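PDB 6W6M: type IV pilus secretin PilQ family protein from Vibrio cholerae, which probably forms the outer-membrane channel through which the type IV competence pilus passes, as a ring of 14 subunits. Local coordinates for residues A460-K465 with V482-R487. Residues are numbered along the deposited sequence; the frame is centred on the assembly and turned at random.
Sequences AVLSLK and VTQDRR
Gln484 lies alongside Leu462, both pointing the same way from the sheet. Leu462 CD1 packs on the aliphatic stem of Gln484, 3.9 Å from CG. The extended Gln484 chain sets its flat amide beside the end of Leu462, with Leu462 CD1 over one amide face, 4.3 Å from Gln484 CD. NE2 makes a weak hydrogen bond to Gln504 OE1 of strand 496-513. The Asp485 carboxylate also meets strand 496-513: OD1 bonds weakly to Gln504 N, and OD2 forms a long, weak ion pair with Arg505. On the same face as Gln484, Leu464 CD1 touches Val482 CG2 at 3.4 Å. Leu464 has CG anti to the backbone N (chi1 177°), which lays its isobutyl group beside the valine. This face packs against strands 320-347 and 404-429.

Ser463 and Thr483 occupy the other face. Their hydroxyls, OG and OG1, are hydrogen-bonded at 3.0 Å, and either may be the donor. The same two residues exchange two backbone bonds: Ser463 N to Thr483 O and Thr483 N to Ser463 O, each 3.0 Å. A further bond, Asp485 N to Val461 O, is nearly straight at 174°. Regular pairing breaks off at Asp485. Beyond it, the guanidinium of Arg487 forms a salt bridge, through NH1, with Glu489 OE1 of the second subunit.

These segments belong to the antiparallel hairpin of strands 456-471 and 475-493. With strands 434-444 and 496-513 it makes a four-stranded sheet, consistent with one subunit's share of the inner gate wall in the double-walled secretin barrel.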
ATOM      1  N   ALA A 460      -4.093  -6.320  37.816  1.00 62.36           N
ATOM      2  CA  ALA A 460      -4.135  -7.392  38.797  1.00 62.36           C
ATOM      3  C   ALA A 460      -4.477  -6.721  40.121  1.00 62.36           C
ATOM      4  O   ALA A 460      -3.587  -6.309  40.865  1.00 62.36           O
ATOM      5  CB  ALA A 460      -2.823  -8.138  38.845  1.00 62.36           C
ATOM      6  N   VAL A 461      -5.773  -6.586  40.394  1.00 59.14           N
ATOM      7  CA  VAL A 461      -6.277  -5.750  41.471  1.00 59.14           C
ATOM      8  C   VAL A 461      -7.313  -6.521  42.278  1.00 59.14           C
ATOM      9  O   VAL A 461      -7.859  -7.525  41.836  1.00 59.14           O
ATOM     10  CB  VAL A 461      -6.896  -4.433  40.948  1.00 59.14           C
ATOM     11  CG1 VAL A 461      -5.856  -3.579  40.277  1.00 59.14           C
ATOM     12  CG2 VAL A 461      -8.029  -4.724  39.999  1.00 59.14           C
ATOM     13  N   LEU A 462      -7.528  -6.062  43.512  1.00 55.89           N
ATOM     14  CA  LEU A 462      -8.745  -6.415  44.287  1.00 55.89           C
ATOM     15  C   LEU A 462      -9.769  -5.287  44.133  1.00 55.89           C
ATOM     16  O   LEU A 462      -9.531  -4.203  44.680  1.00 55.89           O
ATOM     17  CB  LEU A 462      -8.349  -6.608  45.754  1.00 30.00           C
ATOM     18  CG  LEU A 462      -9.476  -6.459  46.772  1.00 30.00           C
ATOM     19  CD1 LEU A 462     -10.291  -7.738  46.873  1.00 30.00           C
ATOM     20  CD2 LEU A 462      -8.922  -6.076  48.135  1.00 30.00           C
ATOM     21  N   SER A 463     -10.856  -5.537  43.398  1.00 55.31           N
ATOM     22  CA  SER A 463     -11.718  -4.457  42.954  1.00 55.31           C
ATOM     23  C   SER A 463     -13.188  -4.747  43.191  1.00 55.31           C
ATOM     24  O   SER A 463     -13.636  -5.895  43.141  1.00 55.31           O
ATOM     25  CB  SER A 463     -11.512  -4.157  41.478  1.00 55.31           C
ATOM     26  OG  SER A 463     -11.882  -5.251  40.673  1.00 55.31           O
ATOM     27  N   LEU A 464     -13.933  -3.669  43.424  1.00 54.55           N
ATOM     28  CA  LEU A 464     -15.385  -3.687  43.496  1.00 54.55           C
ATOM     29  C   LEU A 464     -15.955  -2.667  42.524  1.00 54.55           C
ATOM     30  O   LEU A 464     -15.531  -1.512  42.510  1.00 54.55           O
ATOM     31  CB  LEU A 464     -15.870  -3.389  44.910  1.00 54.55           C
ATOM     32  CG  LEU A 464     -17.378  -3.303  45.132  1.00 54.55           C
ATOM     33  CD1 LEU A 464     -18.054  -4.620  44.840  1.00 54.55           C
ATOM     34  CD2 LEU A 464     -17.676  -2.854  46.537  1.00 54.55           C
ATOM     35  N   LYS A 465     -16.929  -3.099  41.725  1.00 58.55           N
ATOM     36  CA  LYS A 465     -17.561  -2.269  40.706  1.00 58.55           C
ATOM     37  C   LYS A 465     -19.065  -2.455  40.802  1.00 58.55           C
ATOM     38  O   LYS A 465     -19.549  -3.580  40.648  1.00 58.55           O
ATOM     39  CB  LYS A 465     -17.076  -2.679  39.329  1.00 58.55           C
ATOM     40  CG  LYS A 465     -16.687  -1.560  38.436  1.00 58.55           C
ATOM     41  CD  LYS A 465     -15.922  -2.096  37.267  1.00 58.55           C
ATOM     42  CE  LYS A 465     -14.773  -2.943  37.747  1.00 58.55           C
ATOM     43  NZ  LYS A 465     -13.907  -2.201  38.701  1.00 58.55           N
ATOM     44  N   VAL A 482     -17.106  -8.262  41.361  1.00 54.24           N
ATOM     45  CA  VAL A 482     -16.101  -8.303  42.470  1.00 54.24           C
ATOM     46  C   VAL A 482     -14.932  -9.210  42.062  1.00 54.24           C
ATOM     47  O   VAL A 482     -15.194 -10.386  41.763  1.00 54.24           O
ATOM     48  CB  VAL A 482     -16.747  -8.817  43.772  1.00 54.24           C
ATOM     49  CG1 VAL A 482     -15.750  -8.891  44.915  1.00 54.24           C
ATOM     50  CG2 VAL A 482     -17.966  -8.000  44.168  1.00 54.24           C
ATOM     51  N   THR A 483     -13.692  -8.695  42.037  1.00 55.82           N
ATOM     52  CA  THR A 483     -12.561  -9.519  41.625  1.00 55.82           C
ATOM     53  C   THR A 483     -11.428  -9.437  42.634  1.00 55.82           C
ATOM     54  O   THR A 483     -11.323  -8.485  43.404  1.00 55.82           O
ATOM     55  CB  THR A 483     -11.996  -9.132  40.239  1.00 55.82           C
ATOM     56  OG1 THR A 483     -11.037  -8.081  40.376  1.00 55.82           O
ATOM     57  CG2 THR A 483     -13.078  -8.682  39.292  1.00 55.82           C
ATOM     58  N   GLN A 484     -10.554 -10.440  42.581  1.00 59.75           N
ATOM     59  CA  GLN A 484      -9.340 -10.474  43.391  1.00 59.75           C
ATOM     60  C   GLN A 484      -8.241 -11.209  42.633  1.00 59.75           C
ATOM     61  O   GLN A 484      -8.141 -12.429  42.742  1.00 59.75           O
ATOM     62  CB  GLN A 484      -9.608 -11.156  44.716  1.00 59.75           C
ATOM     63  CG  GLN A 484      -8.496 -11.000  45.692  1.00 59.75           C
ATOM     64  CD  GLN A 484      -8.753 -11.731  46.963  1.00 59.75           C
ATOM     65  OE1 GLN A 484      -8.268 -11.344  48.012  1.00 59.75           O
ATOM     66  NE2 GLN A 484      -9.519 -12.800  46.882  1.00 59.75           N
ATOM     67  N   ASP A 485      -7.396 -10.483  41.911  1.00 63.30           N
ATOM     68  CA  ASP A 485      -6.333 -11.069  41.101  1.00 63.30           C
ATOM     69  C   ASP A 485      -4.965 -10.749  41.689  1.00 63.30           C
ATOM     70  O   ASP A 485      -4.799  -9.814  42.465  1.00 63.30           O
ATOM     71  CB  ASP A 485      -6.393 -10.568  39.662  1.00 63.30           C
ATOM     72  CG  ASP A 485      -7.788 -10.547  39.112  1.00 63.30           C
ATOM     73  OD1 ASP A 485      -8.579 -11.450  39.432  1.00 63.30           O
ATOM     74  OD2 ASP A 485      -8.100  -9.613  38.351  1.00 63.30           O
ATOM     75  N   ARG A 486      -3.981 -11.539  41.277  1.00 70.10           N
ATOM     76  CA  ARG A 486      -2.605 -11.387  41.719  1.00 70.10           C
ATOM     77  C   ARG A 486      -1.661 -11.643  40.561  1.00 70.10           C
ATOM     78  O   ARG A 486      -2.072 -12.089  39.498  1.00 70.10           O
ATOM     79  CB  ARG A 486      -2.289 -12.398  42.814  1.00 70.10           C
ATOM     80  CG  ARG A 486      -3.007 -12.179  44.130  1.00 70.10           C
ATOM     81  CD  ARG A 486      -2.736 -13.345  45.063  1.00 70.10           C
ATOM     82  NE  ARG A 486      -3.286 -14.588  44.532  1.00 70.10           N
ATOM     83  CZ  ARG A 486      -3.200 -15.768  45.137  1.00 70.10           C
ATOM     84  NH1 ARG A 486      -2.574 -15.875  46.302  1.00 70.10           N
ATOM     85  NH2 ARG A 486      -3.735 -16.841  44.574  1.00 70.10           N
ATOM     86  N   ARG A 487      -0.385 -11.367  40.781  1.00 70.57           N
ATOM     87  CA  ARG A 487       0.638 -11.591  39.772  1.00 70.57           C
ATOM     88  C   ARG A 487       1.179 -12.998  39.964  1.00 70.57           C
ATOM     89  O   ARG A 487       1.512 -13.386  41.085  1.00 70.57           O
ATOM     90  CB  ARG A 487       1.748 -10.549  39.894  1.00 70.57           C
ATOM     91  CG  ARG A 487       2.980 -10.857  39.111  1.00 70.57           C
ATOM     92  CD  ARG A 487       4.145 -10.066  39.615  1.00 70.57           C
ATOM     93  NE  ARG A 487       5.347 -10.349  38.846  1.00 70.57           N
ATOM     94  CZ  ARG A 487       6.539  -9.837  39.110  1.00 70.57           C
ATOM     95  NH1 ARG A 487       6.691  -9.013  40.129  1.00 70.57           N
ATOM     96  NH2 ARG A 487       7.578 -10.155  38.359  1.00 70.57           N
TER